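Local coordinates for protein FTT_1639c (Francisella tularensis subsp. tularensis, PDB 7KZW) that is of unknown function but probably forms the soluble, beta-rich part of a longer protein predicted to carry a transmembrane helix, at residues N19-F28 / R88-K99. The protein carries 3 engineered substitutions. Residues are numbered along the deposited sequence; the frame is centred on the assembly and turned at random.
Sequences NMTAYNMFGF and RNELLKLECKGK. Engineered in segment 19-28: Met-20 (natural residue Leu), Met-25 (natural residue Ile).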
ATOM      1  N   ASN A  19     -19.808  -3.336  -6.445  1.00 24.04           N
ATOM      2  CA  ASN A  19     -19.439  -2.040  -5.899  1.00 22.54           C
ATOM      3  C   ASN A  19     -18.492  -1.273  -6.812  1.00 20.50           C
ATOM      4  O   ASN A  19     -18.158  -0.131  -6.501  1.00 22.02           O
ATOM      5  CB  ASN A  19     -18.823  -2.234  -4.506  1.00 29.14           C
ATOM      6  CG  ASN A  19     -19.777  -2.954  -3.557  1.00 37.80           C
ATOM      7  OD1 ASN A  19     -20.966  -2.636  -3.510  1.00 39.83           O
ATOM      8  ND2 ASN A  19     -19.274  -3.950  -2.831  1.00 34.13           N
HETATM    9  N   MSE A  20     -18.152  -1.828  -7.976  1.00 19.34           N
HETATM   10  CA  MSE A  20     -17.084  -1.330  -8.838  1.00 18.80           C
HETATM   11  C   MSE A  20     -15.857  -0.813  -8.022  1.00 16.99           C
HETATM   12  O   MSE A  20     -15.376   0.329  -8.170  1.00 18.15           O
HETATM   13  CB  MSE A  20     -17.598  -0.331  -9.920  1.00 21.20           C
HETATM   14  CG  MSE A  20     -18.383  -1.088 -11.161  1.00 20.83           C
HETATM   15 SE   MSE A  20     -18.972   0.251 -12.382  0.28 23.34          SE
HETATM   16  CE  MSE A  20     -19.932  -0.902 -13.638  1.00 39.00           C
ATOM     17  N   THR A  21     -15.335  -1.688  -7.166  1.00 16.05           N
ATOM     18  CA  THR A  21     -14.121  -1.423  -6.401  1.00 15.96           C
ATOM     19  C   THR A  21     -13.062  -2.445  -6.785  1.00 14.10           C
ATOM     20  O   THR A  21     -13.366  -3.537  -7.279  1.00 14.48           O
ATOM     21  CB  THR A  21     -14.326  -1.542  -4.913  1.00 17.26           C
ATOM     22  OG1 THR A  21     -14.876  -2.831  -4.625  1.00 17.29           O
ATOM     23  CG2 THR A  21     -15.304  -0.463  -4.415  1.00 20.30           C
ATOM     24  N   ALA A  22     -11.809  -2.072  -6.572  1.00 12.73           N
ATOM     25  CA  ALA A  22     -10.703  -3.003  -6.738  1.00 11.63           C
ATOM     26  C   ALA A  22      -9.588  -2.557  -5.815  1.00 12.01           C
ATOM     27  O   ALA A  22      -9.564  -1.400  -5.347  1.00 12.77           O
ATOM     28  CB  ALA A  22     -10.235  -3.147  -8.194  1.00 13.48           C
ATOM     29  N   TYR A  23      -8.652  -3.471  -5.550  1.00 12.16           N
ATOM     30  CA  TYR A  23      -7.577  -3.105  -4.650  1.00 12.48           C
ATOM     31  C   TYR A  23      -6.316  -3.884  -4.937  1.00 11.55           C
ATOM     32  O   TYR A  23      -6.310  -4.961  -5.569  1.00 12.52           O
ATOM     33  CB  TYR A  23      -7.986  -3.277  -3.181  1.00 14.09           C
ATOM     34  CG  TYR A  23      -8.063  -4.719  -2.798  1.00 16.03           C
ATOM     35  CD1 TYR A  23      -6.946  -5.373  -2.266  1.00 18.09           C
ATOM     36  CD2 TYR A  23      -9.222  -5.463  -3.012  1.00 16.54           C
ATOM     37  CE1 TYR A  23      -7.014  -6.718  -1.924  1.00 21.46           C
ATOM     38  CE2 TYR A  23      -9.277  -6.857  -2.697  1.00 18.50           C
ATOM     39  CZ  TYR A  23      -8.157  -7.444  -2.157  1.00 19.47           C
ATOM     40  OH  TYR A  23      -8.181  -8.799  -1.798  1.00 24.48           O
ATOM     41  N   ASN A  24      -5.204  -3.310  -4.475  1.00 10.94           N
ATOM     42  CA  ASN A  24      -3.916  -4.005  -4.339  1.00 11.57           C
ATOM     43  C   ASN A  24      -3.488  -3.823  -2.889  1.00 11.73           C
ATOM     44  O   ASN A  24      -3.508  -2.688  -2.358  1.00 13.37           O
ATOM     45  CB  ASN A  24      -2.808  -3.381  -5.207  1.00 12.50           C
ATOM     46  CG  ASN A  24      -2.808  -3.808  -6.689  1.00 11.93           C
ATOM     47  OD1 ASN A  24      -1.845  -3.506  -7.396  1.00 16.92           O
ATOM     48  ND2 ASN A  24      -3.812  -4.608  -7.143  1.00 14.21           N
HETATM   49  N   MSE A  25      -3.074  -4.904  -2.227  1.00 11.76           N
HETATM   50  CA  MSE A  25      -2.542  -4.833  -0.871  1.00 11.65           C
HETATM   51  C   MSE A  25      -1.043  -5.091  -0.937  1.00 12.16           C
HETATM   52  O   MSE A  25      -0.637  -6.130  -1.460  1.00 13.40           O
HETATM   53  CB  MSE A  25      -3.203  -5.921  -0.016  1.00 12.83           C
HETATM   54  CG  MSE A  25      -2.817  -5.892   1.434  1.00 15.24           C
HETATM   55 SE   MSE A  25      -3.541  -4.383   2.368  0.42 16.07          SE
HETATM   56  CE  MSE A  25      -5.362  -4.968   2.573  1.00 20.20           C
ATOM     57  N   PHE A  26      -0.257  -4.157  -0.406  1.00 10.95           N
ATOM     58  CA  PHE A  26       1.193  -4.276  -0.376  1.00 11.83           C
ATOM     59  C   PHE A  26       1.660  -4.577   1.029  1.00 11.66           C
ATOM     60  O   PHE A  26       1.110  -4.020   2.007  1.00 12.60           O
ATOM     61  CB  PHE A  26       1.840  -2.985  -0.859  1.00 12.51           C
ATOM     62  CG  PHE A  26       1.428  -2.613  -2.254  1.00 11.90           C
ATOM     63  CD1 PHE A  26       1.981  -3.269  -3.325  1.00 13.42           C
ATOM     64  CD2 PHE A  26       0.448  -1.662  -2.493  1.00 12.39           C
ATOM     65  CE1 PHE A  26       1.611  -2.958  -4.633  1.00 15.07           C
ATOM     66  CE2 PHE A  26       0.069  -1.331  -3.784  1.00 14.81           C
ATOM     67  CZ  PHE A  26       0.635  -1.981  -4.850  1.00 14.55           C
ATOM     68  N   GLY A  27       2.670  -5.430   1.155  1.00 13.23           N
ATOM     69  CA  GLY A  27       3.204  -5.793   2.453  1.00 14.35           C
ATOM     70  C   GLY A  27       4.071  -7.035   2.319  1.00 15.30           C
ATOM     71  O   GLY A  27       4.509  -7.371   1.224  1.00 18.10           O
ATOM     72  N   PHE A  28       4.247  -7.741   3.435  1.00 15.66           N
ATOM     73  CA  PHE A  28       5.214  -8.836   3.486  1.00 15.72           C
ATOM     74  C   PHE A  28       4.539 -10.133   3.923  1.00 18.38           C
ATOM     75  O   PHE A  28       3.494 -10.131   4.580  1.00 19.39           O
ATOM     76  CB  PHE A  28       6.355  -8.514   4.465  1.00 18.18           C
ATOM     77  CG  PHE A  28       7.080  -7.244   4.118  1.00 16.38           C
ATOM     78  CD1 PHE A  28       8.094  -7.267   3.175  1.00 17.14           C
ATOM     79  CD2 PHE A  28       6.760  -6.028   4.744  1.00 22.40           C
ATOM     80  CE1 PHE A  28       8.760  -6.113   2.787  1.00 20.39           C
ATOM     81  CE2 PHE A  28       7.448  -4.857   4.394  1.00 29.87           C
ATOM     82  CZ  PHE A  28       8.460  -4.911   3.415  1.00 25.68           C
ATOM     83  N   ARG A  88      -1.151  -8.682  10.042  1.00 17.73           N
ATOM     84  CA  ARG A  88      -0.930  -9.576   8.915  1.00 19.73           C
ATOM     85  C   ARG A  88       0.143  -9.044   7.989  1.00 17.38           C
ATOM     86  O   ARG A  88       0.204  -9.422   6.815  1.00 20.32           O
ATOM     87  CB  ARG A  88      -2.225  -9.816   8.150  1.00 27.26           C
ATOM     88  CG  ARG A  88      -3.246 -10.624   8.906  1.00 39.61           C
ATOM     89  CD  ARG A  88      -4.380 -11.107   7.985  1.00 42.42           C
ATOM     90  NE  ARG A  88      -4.835 -10.079   7.040  1.00 38.61           N
ATOM     91  CZ  ARG A  88      -5.901  -9.315   7.264  1.00 40.31           C
ATOM     92  NH1 ARG A  88      -6.594  -9.497   8.383  1.00 31.70           N
ATOM     93  NH2 ARG A  88      -6.276  -8.380   6.389  1.00 47.22           N
ATOM     94  N   ASN A  89       0.974  -8.127   8.497  1.00 14.30           N
ATOM     95  CA  ASN A  89       2.120  -7.584   7.768  1.00 14.41           C
ATOM     96  C   ASN A  89       1.732  -6.840   6.497  1.00 15.11           C
ATOM     97  O   ASN A  89       2.485  -6.807   5.518  1.00 14.39           O
ATOM     98  CB  ASN A  89       3.207  -8.634   7.544  1.00 16.61           C
ATOM     99  CG  ASN A  89       3.792  -9.063   8.840  1.00 19.34           C
ATOM    100  OD1 ASN A  89       4.285  -8.258   9.594  1.00 17.79           O
ATOM    101  ND2 ASN A  89       3.667 -10.362   9.142  1.00 25.80           N
ATOM    102  N   GLU A  90       0.563  -6.209   6.529  1.00 11.82           N
ATOM    103  CA  GLU A  90       0.148  -5.319   5.441  1.00 11.48           C
ATOM    104  C   GLU A  90       0.631  -3.895   5.712  1.00 10.98           C
ATOM    105  O   GLU A  90       0.561  -3.400   6.868  1.00 12.31           O
ATOM    106  CB  GLU A  90      -1.358  -5.311   5.353  1.00 14.31           C
ATOM    107  CG  GLU A  90      -1.960  -6.719   5.111  1.00 19.87           C
ATOM    108  CD  GLU A  90      -3.449  -6.761   5.320  1.00 27.21           C
ATOM    109  OE1 GLU A  90      -3.954  -5.982   6.154  1.00 23.39           O
ATOM    110  OE2 GLU A  90      -4.109  -7.572   4.637  1.00 25.59           O
ATOM    111  N   LEU A  91       1.170  -3.237   4.671  1.00 10.93           N
ATOM    112  CA  LEU A  91       1.614  -1.852   4.797  1.00 11.37           C
ATOM    113  C   LEU A  91       0.608  -0.880   4.173  1.00 11.15           C
ATOM    114  O   LEU A  91       0.324   0.176   4.742  1.00 12.11           O
ATOM    115  CB  LEU A  91       3.012  -1.651   4.183  1.00 12.03           C
ATOM    116  CG  LEU A  91       3.571  -0.265   4.528  1.00 12.20           C
ATOM    117  CD1 LEU A  91       3.986  -0.129   6.036  1.00 15.20           C
ATOM    118  CD2 LEU A  91       4.801  -0.032   3.646  1.00 14.47           C
ATOM    119  N   LEU A  92       0.164  -1.160   2.930  1.00 11.93           N
ATOM    120  CA  LEU A  92      -0.654  -0.200   2.197  1.00 11.48           C
ATOM    121  C   LEU A  92      -1.743  -0.951   1.481  1.00 12.17           C
ATOM    122  O   LEU A  92      -1.458  -1.920   0.774  1.00 13.02           O
ATOM    123  CB  LEU A  92       0.171   0.504   1.120  1.00 13.74           C
ATOM    124  CG  LEU A  92       1.323   1.366   1.571  1.00 13.51           C
ATOM    125  CD1 LEU A  92       2.133   1.854   0.296  1.00 14.61           C
ATOM    126  CD2 LEU A  92       0.859   2.611   2.358  1.00 15.68           C
ATOM    127  N   LYS A  93      -2.970  -0.432   1.566  1.00 11.21           N
ATOM    128  CA  LYS A  93      -4.052  -0.892   0.685  1.00 11.13           C
ATOM    129  C   LYS A  93      -4.359   0.205  -0.316  1.00 11.27           C
ATOM    130  O   LYS A  93      -4.778   1.306   0.060  1.00 12.50           O
ATOM    131  CB  LYS A  93      -5.315  -1.180   1.465  1.00 12.24           C
ATOM    132  CG  LYS A  93      -6.344  -1.858   0.561  1.00 13.07           C
ATOM    133  CD  LYS A  93      -7.608  -2.114   1.394  1.00 18.88           C
ATOM    134  CE  LYS A  93      -8.671  -2.826   0.528  1.00 27.05           C
ATOM    135  NZ  LYS A  93      -9.948  -3.087   1.294  1.00 27.25           N
ATOM    136  N   LEU A  94      -4.136  -0.041  -1.597  1.00 10.70           N
ATOM    137  CA  LEU A  94      -4.477   0.929  -2.657  1.00 10.61           C
ATOM    138  C   LEU A  94      -5.824   0.507  -3.219  1.00 11.12           C
ATOM    139  O   LEU A  94      -5.977  -0.634  -3.667  1.00 11.77           O
ATOM    140  CB  LEU A  94      -3.429   0.877  -3.755  1.00 11.44           C
ATOM    141  CG  LEU A  94      -3.716   1.795  -4.953  1.00 11.52           C
ATOM    142  CD1 LEU A  94      -3.889   3.244  -4.567  1.00 12.13           C
ATOM    143  CD2 LEU A  94      -2.596   1.604  -5.976  1.00 12.65           C
ATOM    144  N   GLU A  95      -6.817   1.394  -3.114  1.00 11.12           N
ATOM    145  CA  GLU A  95      -8.201   1.078  -3.495  1.00 11.61           C
ATOM    146  C   GLU A  95      -8.637   1.990  -4.626  1.00 13.55           C
ATOM    147  O   GLU A  95      -8.236   3.165  -4.678  1.00 15.11           O
ATOM    148  CB  GLU A  95      -9.175   1.407  -2.332  1.00 16.12           C
ATOM    149  CG  GLU A  95      -8.982   0.553  -1.121  1.00 26.80           C
ATOM    150  CD  GLU A  95     -10.056   0.814  -0.072  1.00 25.53           C
ATOM    151  OE1 GLU A  95     -10.682   1.903  -0.085  1.00 28.46           O
ATOM    152  OE2 GLU A  95     -10.264  -0.064   0.760  1.00 30.29           O
ATOM    153  N   CYS A  96      -9.344   1.450  -5.521  1.00 13.10           N
ATOM    154  CA  CYS A  96     -10.063   2.305  -6.551  0.60 13.42           C
ATOM    155  C   CYS A  96     -11.617   2.078  -6.521  1.00 14.17           C
ATOM    156  O   CYS A  96     -12.143   1.026  -6.083  1.00 16.02           O
ATOM    157  CB  CYS A  96      -9.498   2.000  -7.938  0.60 15.40           C
ATOM    158  SG  CYS A  96      -9.838   0.322  -8.553  0.60 14.75           S
ATOM    159  N   LYS A  97     -12.300   3.134  -6.842  1.00 12.47           N
ATOM    160  CA  LYS A  97     -13.751   3.069  -6.821  1.00 13.38           C
ATOM    161  C   LYS A  97     -14.271   3.707  -8.092  1.00 13.59           C
ATOM    162  O   LYS A  97     -14.006   4.894  -8.330  1.00 13.71           O
ATOM    163  CB  LYS A  97     -14.299   3.816  -5.594  1.00 16.48           C
ATOM    164  CG  LYS A  97     -15.800   4.011  -5.556  1.00 20.94           C
ATOM    165  CD  LYS A  97     -16.503   2.749  -5.155  1.00 24.32           C
ATOM    166  CE  LYS A  97     -17.954   3.086  -4.761  1.00 25.69           C
ATOM    167  NZ  LYS A  97     -18.772   1.846  -4.643  1.00 24.96           N
ATOM    168  N   GLY A  98     -15.089   2.975  -8.844  1.00 14.23           N
ATOM    169  CA  GLY A  98     -15.750   3.538 -10.012  1.00 14.98           C
ATOM    170  C   GLY A  98     -15.206   2.965 -11.306  1.00 14.94           C
ATOM    171  O   GLY A  98     -14.032   2.583 -11.413  1.00 14.33           O
ATOM    172  N   LYS A  99     -16.079   2.928 -12.324  1.00 15.80           N
ATOM    173  CA  LYS A  99     -15.742   2.328 -13.616  1.00 16.08           C
ATOM    174  C   LYS A  99     -14.459   2.882 -14.192  1.00 15.47           C
ATOM    175  O   LYS A  99     -13.653   2.127 -14.763  1.00 17.21           O
ATOM    176  CB  LYS A  99     -16.928   2.519 -14.597  1.00 20.59           C
ATOM    177  CG  LYS A  99     -16.744   1.873 -15.977  1.00 25.15           C
ATOM    178  CD  LYS A  99     -17.551   2.642 -17.094  1.00 37.46           C
ATOM    179  CE  LYS A  99     -16.867   2.424 -18.474  1.00 45.37           C
ATOM    180  NZ  LYS A  99     -16.198   3.674 -19.039  1.00 45.49           N
TER
HETATM  181  O   HOH W   1       1.261 -11.527   5.106  1.00 32.60           O
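Lys-97 donates from NZ to Asn-19 O at 2.8 Å, in the carbonyl plane on a lone pair. A bend at chi2 (77°) lays its CD against Thr-21 CG2. Beside it, Gly-98 N donates almost straight (175°) to O of the engineered selenomethionine Met-20. From here strands 21-27 and 90-97 run antiparallel, with paired backbone N-H...O hydrogen bonds between Ala-22 and Cys-96 and between Asn-24 and Leu-94. Leu-91 and Leu-92 both face Phe-26 in a classic beta bulge that shifts the register by one: Phe-26 O accepts from Leu-91 N (2.8 Å) and Leu-92 N (3.2 Å), and Phe-26 N donates nearly linearly to Leu-92 O. Beyond it Phe-28 N donates to Asn-89 O.

On the face of Tyr-23 and Lys-93, the engineered selenomethionine Met-25 folds back, its CE 3.6 Å from Glu-90 OE2 and its SE 3.8 Å from Lys-93 CB. The carboxylate of Glu-90 is also bridged by Arg-88 NH2. Lys-93 crosses Tyr-23 with CE 3.8 Å from Tyr-23 CB, while its NZ makes a weak salt bridge to Glu-95 OE2.

The other face is mostly apolar: Leu-94 CB sits at the edge of the Phe-26 ring, 4.1 Å from CE2, and Ala-22 CB meets Cys-96 SG. Its polar member, Asn-24, donates from ND2 to Tyr-23 O from above the carbonyl plane and weakly to Glu-127. The pair joins strands 6-16 and 60-65 within one sheet: charged and amphipathic side chains hold the more open face, while the buried one is apolar apart from Asn-24, whose ND2 is satisfied locally.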